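Local coordinates for protein lysine-sensitive aspartokinase 3 (Escherichia coli, PDB 2J0W) that catalyses the ATP-dependent phosphorylation of L-aspartate to 4-phospho-L-aspartate, the first step of lysine biosynthesis, and is inhibited allosterically by lysine, at residues E3-F9 and A214-W220; D271-F275 and T287-N291. All blocks are in the same frame, centred on the assembly; numbering follows the deposited sequence.

Contact 1. Residues E3-F9 and A214-W220; sequences EIVVSKF and ASRVDIW. With ADP (adenosine-5'-diphosphate), chain D.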
loop_
_atom_site.group_PDB
_atom_site.type_symbol
_atom_site.label_atom_id
_atom_site.label_comp_id
_atom_site.label_asym_id
_atom_site.label_seq_id
_atom_site.Cartn_x
_atom_site.Cartn_y
_atom_site.Cartn_z
ATOM N N GLU A 3 -3.192 19.232 -38.024
ATOM C CA GLU A 3 -1.902 19.958 -38.221
ATOM C C GLU A 3 -1.980 21.384 -37.682
ATOM O O GLU A 3 -2.041 22.359 -38.437
ATOM C CB GLU A 3 -1.524 19.978 -39.708
ATOM C CG GLU A 3 -0.319 20.853 -40.043
ATOM C CD GLU A 3 0.797 20.747 -39.013
ATOM O OE1 GLU A 3 0.678 21.360 -37.927
ATOM O OE2 GLU A 3 1.792 20.043 -39.288
ATOM N N ILE A 4 -1.971 21.495 -36.360
ATOM C CA ILE A 4 -2.042 22.789 -35.702
ATOM C C ILE A 4 -1.304 22.674 -34.386
ATOM O O ILE A 4 -1.557 21.765 -33.602
ATOM C CB ILE A 4 -3.511 23.196 -35.415
ATOM C CG1 ILE A 4 -4.298 23.305 -36.729
ATOM C CG2 ILE A 4 -3.541 24.509 -34.656
ATOM C CD1 ILE A 4 -5.805 23.438 -36.547
ATOM N N VAL A 5 -0.369 23.578 -34.151
ATOM C CA VAL A 5 0.359 23.549 -32.901
ATOM C C VAL A 5 -0.347 24.494 -31.950
ATOM O O VAL A 5 -0.791 25.573 -32.351
ATOM C CB VAL A 5 1.821 23.989 -33.083
ATOM C CG1 VAL A 5 2.447 24.334 -31.735
ATOM C CG2 VAL A 5 2.604 22.872 -33.741
ATOM N N VAL A 6 -0.467 24.056 -30.702
ATOM C CA VAL A 6 -1.092 24.822 -29.629
ATOM C C VAL A 6 0.020 25.290 -28.678
ATOM O O VAL A 6 0.816 24.475 -28.199
ATOM C CB VAL A 6 -2.103 23.939 -28.866
ATOM C CG1 VAL A 6 -2.681 24.694 -27.689
ATOM C CG2 VAL A 6 -3.215 23.498 -29.812
ATOM N N SER A 7 0.083 26.597 -28.422
ATOM C CA SER A 7 1.109 27.179 -27.542
ATOM C C SER A 7 0.547 27.716 -26.218
ATOM O O SER A 7 -0.511 28.351 -26.196
ATOM C CB SER A 7 1.842 28.320 -28.265
ATOM O OG SER A 7 2.643 27.830 -29.328
ATOM N N LYS A 8 1.259 27.482 -25.120
ATOM C CA LYS A 8 0.792 27.952 -23.822
ATOM C C LYS A 8 1.805 28.839 -23.120
ATOM O O LYS A 8 2.997 28.531 -23.070
ATOM C CB LYS A 8 0.428 26.763 -22.928
ATOM C CG LYS A 8 -0.149 27.134 -21.562
ATOM C CD LYS A 8 0.934 27.381 -20.517
ATOM C CE LYS A 8 0.315 27.473 -19.124
ATOM N NZ LYS A 8 1.312 27.459 -18.006
ATOM N N PHE A 9 1.314 29.946 -22.573
ATOM C CA PHE A 9 2.160 30.903 -21.877
ATOM C C PHE A 9 1.676 31.129 -20.459
ATOM O O PHE A 9 0.488 31.393 -20.226
ATOM C CB PHE A 9 2.173 32.212 -22.651
ATOM C CG PHE A 9 2.715 32.078 -24.042
ATOM C CD1 PHE A 9 4.087 32.165 -24.280
ATOM C CD2 PHE A 9 1.855 31.868 -25.120
ATOM C CE1 PHE A 9 4.596 32.048 -25.568
ATOM C CE2 PHE A 9 2.350 31.747 -26.412
ATOM C CZ PHE A 9 3.727 31.839 -26.637
ATOM N N ALA A 214 -4.368 18.266 -32.733
ATOM C CA ALA A 214 -3.174 19.058 -33.000
ATOM C C ALA A 214 -1.956 18.160 -33.151
ATOM O O ALA A 214 -1.909 17.049 -32.614
ATOM C CB ALA A 214 -2.938 20.036 -31.859
ATOM N N SER A 215 -0.969 18.660 -33.880
ATOM C CA SER A 215 0.263 17.936 -34.098
ATOM C C SER A 215 1.158 18.130 -32.895
ATOM O O SER A 215 2.106 17.370 -32.687
ATOM C CB SER A 215 0.991 18.456 -35.339
ATOM O OG SER A 215 0.252 19.462 -36.001
ATOM N N ARG A 216 0.884 19.156 -32.097
ATOM C CA ARG A 216 1.726 19.416 -30.929
ATOM C C ARG A 216 1.267 20.530 -29.989
ATOM O O ARG A 216 0.445 21.378 -30.336
ATOM C CB ARG A 216 3.144 19.746 -31.382
ATOM C CG ARG A 216 4.120 20.039 -30.248
ATOM C CD ARG A 216 5.447 20.529 -30.787
ATOM N NE ARG A 216 5.228 21.463 -31.883
ATOM C CZ ARG A 216 6.179 22.203 -32.436
ATOM N NH1 ARG A 216 7.426 22.120 -31.990
ATOM N NH2 ARG A 216 5.872 23.024 -33.432
ATOM N N VAL A 217 1.846 20.522 -28.794
ATOM C CA VAL A 217 1.565 21.496 -27.760
ATOM C C VAL A 217 2.877 22.076 -27.282
ATOM O O VAL A 217 3.828 21.329 -27.021
ATOM C CB VAL A 217 0.902 20.810 -26.572
ATOM C CG1 VAL A 217 0.846 21.762 -25.388
ATOM C CG2 VAL A 217 -0.469 20.320 -26.959
ATOM N N ASP A 218 2.950 23.395 -27.173
ATOM C CA ASP A 218 4.172 24.016 -26.677
ATOM C C ASP A 218 3.951 24.743 -25.336
ATOM O O ASP A 218 3.164 25.688 -25.243
ATOM C CB ASP A 218 4.750 25.004 -27.702
ATOM C CG ASP A 218 5.469 24.311 -28.850
ATOM O OD1 ASP A 218 6.163 23.300 -28.600
ATOM O OD2 ASP A 218 5.347 24.788 -30.003
ATOM N N ILE A 219 4.642 24.292 -24.298
ATOM C CA ILE A 219 4.525 24.909 -22.985
ATOM C C ILE A 219 5.671 25.903 -22.790
ATOM O O ILE A 219 6.833 25.511 -22.652
ATOM C CB ILE A 219 4.587 23.842 -21.847
ATOM C CG1 ILE A 219 3.492 22.795 -22.052
ATOM C CG2 ILE A 219 4.418 24.502 -20.478
ATOM C CD1 ILE A 219 2.102 23.371 -22.229
ATOM N N TRP A 220 5.351 27.190 -22.778
ATOM C CA TRP A 220 6.373 28.210 -22.590
ATOM C C TRP A 220 6.380 28.707 -21.149
ATOM O O TRP A 220 5.448 29.360 -20.707
ATOM C CB TRP A 220 6.141 29.363 -23.573
ATOM C CG TRP A 220 6.395 28.951 -25.011
ATOM C CD1 TRP A 220 5.460 28.672 -25.974
ATOM C CD2 TRP A 220 7.670 28.686 -25.606
ATOM N NE1 TRP A 220 6.077 28.241 -27.127
ATOM C CE2 TRP A 220 7.435 28.243 -26.927
ATOM C CE3 TRP A 220 8.994 28.777 -25.147
ATOM C CZ2 TRP A 220 8.473 27.892 -27.793
ATOM C CZ3 TRP A 220 10.025 28.428 -26.009
ATOM C CH2 TRP A 220 9.758 27.993 -27.317
HETATM P PB ADP D . 4.088 28.611 -15.563
HETATM O O1B ADP D . 4.894 28.775 -16.794
HETATM O O2B ADP D . 3.277 29.842 -15.242
HETATM O O3B ADP D . 3.164 27.350 -15.644
HETATM P PA ADP D . 5.125 27.608 -13.037
HETATM O O1A ADP D . 5.710 28.401 -11.928
HETATM O O2A ADP D . 3.741 27.087 -12.818
HETATM O O3A ADP D . 5.138 28.440 -14.374
HETATM O "O5'" ADP D . 6.218 26.433 -13.209
HETATM C "C5'" ADP D . 7.593 26.525 -13.700
HETATM C "C4'" ADP D . 8.498 26.146 -12.541
HETATM O "O4'" ADP D . 8.324 24.824 -11.952
HETATM C "C3'" ADP D . 9.990 26.215 -12.736
HETATM O "O3'" ADP D . 10.251 27.634 -12.837
HETATM C "C2'" ADP D . 10.473 25.537 -11.472
HETATM O "O2'" ADP D . 10.493 26.435 -10.375
HETATM C "C1'" ADP D . 9.487 24.450 -11.235
HETATM N N9 ADP D . 9.990 23.016 -11.485
HETATM C C8 ADP D . 9.803 22.048 -10.563
HETATM N N7 ADP D . 10.279 20.863 -10.887
HETATM C C5 ADP D . 10.803 21.067 -12.104
HETATM C C6 ADP D . 11.482 20.148 -12.988
HETATM N N6 ADP D . 11.682 18.902 -12.729
HETATM N N1 ADP D . 11.914 20.716 -14.201
HETATM C C2 ADP D . 11.715 22.069 -14.528
HETATM N N3 ADP D . 11.076 22.933 -13.689
HETATM C C4 ADP D . 10.649 22.405 -12.516
#
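The Phe-9 and Trp-220 side chains leave the sheet together. The planes of the phenyl and the five-membered indole ring are within 14° of each other but offset so far that little of one ring covers the other, and Phe-9 CE1 meets Trp-220 CD1 at 3.5 Å. In both residues CG sits beside the backbone N (chi1 -61° and -68°), which sends both rings off in the same direction. Replacing Phe-9 with an alanine would probably open a gap beside the indole, leaving Trp-220 to rely more on its edge-to-face partner Phe-275. Further back on this face, Val-5 splits its branches: CG2 comes to the edge of the Arg-216 guanidinium, 3.3 Å from NH2, while CG1 approaches Asp-218 OD2 at 3.4 Å. That carboxylate oxygen stands over one face of the guanidinium.

Beneath these side chains run two parallel strands in the middle of the amino acid kinase sheet, flanked by strands 33-38 and 274-278. Val-6 N donates to Arg-216 O at 2.9 Å, and the ladder continues through Asp-218 N to Val-6 O, Lys-8 N to Asp-218 O and Trp-220 N to Lys-8 O.

On the other face, Ile-219 CD1 touches Lys-8 CB at 3.8 Å. The lysine, bent at chi2, carries NZ to 3.0 Å from O3B of the ADP beta-phosphate, and the same nitrogen forms a salt bridge with Asp-202.

Contact 2. Residues D271-F275 and T287-N291; sequences DIPVF and TLVCN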
loop_
_atom_site.group_PDB
_atom_site.type_symbol
_atom_site.label_atom_id
_atom_site.label_comp_id
_atom_site.label_asym_id
_atom_site.label_seq_id
_atom_site.Cartn_x
_atom_site.Cartn_y
_atom_site.Cartn_z
ATOM N N ASP A 271 -1.523 10.870 -28.279
ATOM C CA ASP A 271 -0.131 10.872 -28.716
ATOM C C ASP A 271 0.326 12.235 -29.238
ATOM O O ASP A 271 0.986 12.325 -30.279
ATOM C CB ASP A 271 0.059 9.794 -29.790
ATOM C CG ASP A 271 1.502 9.352 -29.925
ATOM O OD1 ASP A 271 2.183 9.803 -30.871
ATOM O OD2 ASP A 271 1.958 8.556 -29.074
ATOM N N ILE A 272 -0.026 13.296 -28.512
ATOM C CA ILE A 272 0.359 14.651 -28.902
ATOM C C ILE A 272 1.572 15.101 -28.102
ATOM O O ILE A 272 1.468 15.577 -26.970
ATOM C CB ILE A 272 -0.793 15.645 -28.691
ATOM C CG1 ILE A 272 -1.998 15.248 -29.565
ATOM C CG2 ILE A 272 -0.329 17.054 -29.054
ATOM C CD1 ILE A 272 -3.241 16.125 -29.385
ATOM N N PRO A 273 2.760 14.960 -28.698
ATOM C CA PRO A 273 3.997 15.352 -28.018
ATOM C C PRO A 273 3.883 16.776 -27.473
ATOM O O PRO A 273 3.191 17.609 -28.051
ATOM C CB PRO A 273 5.052 15.201 -29.116
ATOM C CG PRO A 273 4.291 15.537 -30.347
ATOM C CD PRO A 273 2.985 14.798 -30.144
ATOM N N VAL A 274 4.574 17.041 -26.368
ATOM C CA VAL A 274 4.536 18.342 -25.702
ATOM C C VAL A 274 5.941 18.900 -25.535
ATOM O O VAL A 274 6.840 18.194 -25.083
ATOM C CB VAL A 274 3.865 18.198 -24.289
ATOM C CG1 VAL A 274 3.994 19.483 -23.490
ATOM C CG2 VAL A 274 2.394 17.828 -24.443
ATOM N N PHE A 275 6.121 20.164 -25.912
ATOM C CA PHE A 275 7.415 20.814 -25.786
ATOM C C PHE A 275 7.469 21.798 -24.609
ATOM O O PHE A 275 6.511 22.541 -24.367
ATOM C CB PHE A 275 7.771 21.561 -27.061
ATOM C CG PHE A 275 9.038 22.331 -26.939
ATOM C CD1 PHE A 275 10.250 21.663 -26.865
ATOM C CD2 PHE A 275 9.019 23.713 -26.809
ATOM C CE1 PHE A 275 11.431 22.351 -26.662
ATOM C CE2 PHE A 275 10.198 24.418 -26.601
ATOM C CZ PHE A 275 11.411 23.735 -26.526
ATOM N N THR A 287 12.644 20.818 -23.405
ATOM C CA THR A 287 12.476 19.375 -23.368
ATOM C C THR A 287 11.251 18.969 -24.155
ATOM O O THR A 287 10.213 19.618 -24.075
ATOM C CB THR A 287 12.256 18.868 -21.940
ATOM O OG1 THR A 287 13.347 19.278 -21.108
ATOM C CG2 THR A 287 12.139 17.351 -21.936
ATOM N N LEU A 288 11.373 17.886 -24.908
ATOM C CA LEU A 288 10.240 17.389 -25.663
ATOM C C LEU A 288 9.746 16.107 -25.002
ATOM O O LEU A 288 10.523 15.203 -24.686
ATOM C CB LEU A 288 10.624 17.120 -27.110
ATOM C CG LEU A 288 9.462 16.515 -27.906
ATOM C CD1 LEU A 288 9.225 17.291 -29.199
ATOM C CD2 LEU A 288 9.769 15.051 -28.184
ATOM N N VAL A 289 8.442 16.050 -24.779
ATOM C CA VAL A 289 7.815 14.903 -24.147
ATOM C C VAL A 289 7.084 14.134 -25.227
ATOM O O VAL A 289 6.224 14.685 -25.903
ATOM C CB VAL A 289 6.813 15.365 -23.068
ATOM C CG1 VAL A 289 6.123 14.169 -22.445
ATOM C CG2 VAL A 289 7.548 16.180 -22.004
ATOM N N CYS A 290 7.425 12.865 -25.394
ATOM C CA CYS A 290 6.780 12.049 -26.422
ATOM C C CYS A 290 6.457 10.624 -25.986
ATOM O O CYS A 290 6.720 10.220 -24.854
ATOM C CB CYS A 290 7.656 11.999 -27.666
ATOM S SG CYS A 290 9.347 11.512 -27.291
ATOM N N ASN A 291 5.898 9.866 -26.916
ATOM C CA ASN A 291 5.508 8.493 -26.653
ATOM C C ASN A 291 6.596 7.655 -25.984
ATOM O O ASN A 291 6.422 7.220 -24.845
ATOM C CB ASN A 291 5.060 7.824 -27.949
ATOM C CG ASN A 291 4.149 6.646 -27.702
ATOM O OD1 ASN A 291 3.679 6.001 -28.640
ATOM N ND2 ASN A 291 3.889 6.355 -26.429
#
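Val-274 and Val-289 are joined by two backbone hydrogen bonds that make them a hydrogen-bonded antiparallel pair. Val-274 N donates to Val-289 O at 2.9 Å, and Val-289 N returns the bond to Val-274 O at 2.7 Å. Weaker CA-H...O contacts extend the pairing on both sides: Pro-273 CA lies 3.1 Å from Val-289 O, and Phe-275 CA approaches Thr-287 O. Pro-273 has no N-H to offer, but its own carbonyl group belongs to the next seam, where it pairs with Val-217.

Apolar contact between the segments is modest. The two valines face the same side of the sheet, with CB atoms 4.3 Å apart; Val-217 and Ile-219 pack on Val-274, and Ile-243 on Val-289. On the face of Phe-275 and Leu-288, the phenyl ring reaches along the partner backbone, its CG anti to the backbone N (chi1 175°), and brings CD1 to 3.5 Å from Thr-287 O at an oblique angle.

Polar side chains meet at the end where the strands part. Asp-271, the first residue beyond helix 264-270, has positive phi, and its OD2 lies 3.1 Å from Asn-291 OD1. Both are acceptors, so this is proximity without a hydrogen bond, and the carboxylate and amide planes stand 77° apart. At the other end, Thr-287 OG1 is hydrogen-bonded to Ile-240 O and Ile-226 N, tying it to strand 239-244 next to it and to strand 226-227 one place further out.

The arrangement is a beta hairpin, strands 274-278 and 287-290, by which the parallel part of the amino acid kinase sheet passes into its mixed edge on the nucleotide-binding side.

Both contacts belong to one mixed sheet and adjoin through strands 216-221 and 274-278: Val-217 O and Ile-219 N probably hydrogen-bond to Phe-275 N and O. The seam 3-9/214-220 is the more deeply buried, joining parallel strands far apart in sequence, and it borders the nucleotide site. The hairpin 271-275/287-291 is local in sequence and antiparallel, with a smaller interface and an exposed polar end; its side chains do not touch the nucleotide. Contact 1 thus combines a long backbone ladder with aromatic and charged groups, whereas contact 2 rests on one reciprocal pair of backbone bonds, a valine pair and a phenyl ring laid against the partner backbone.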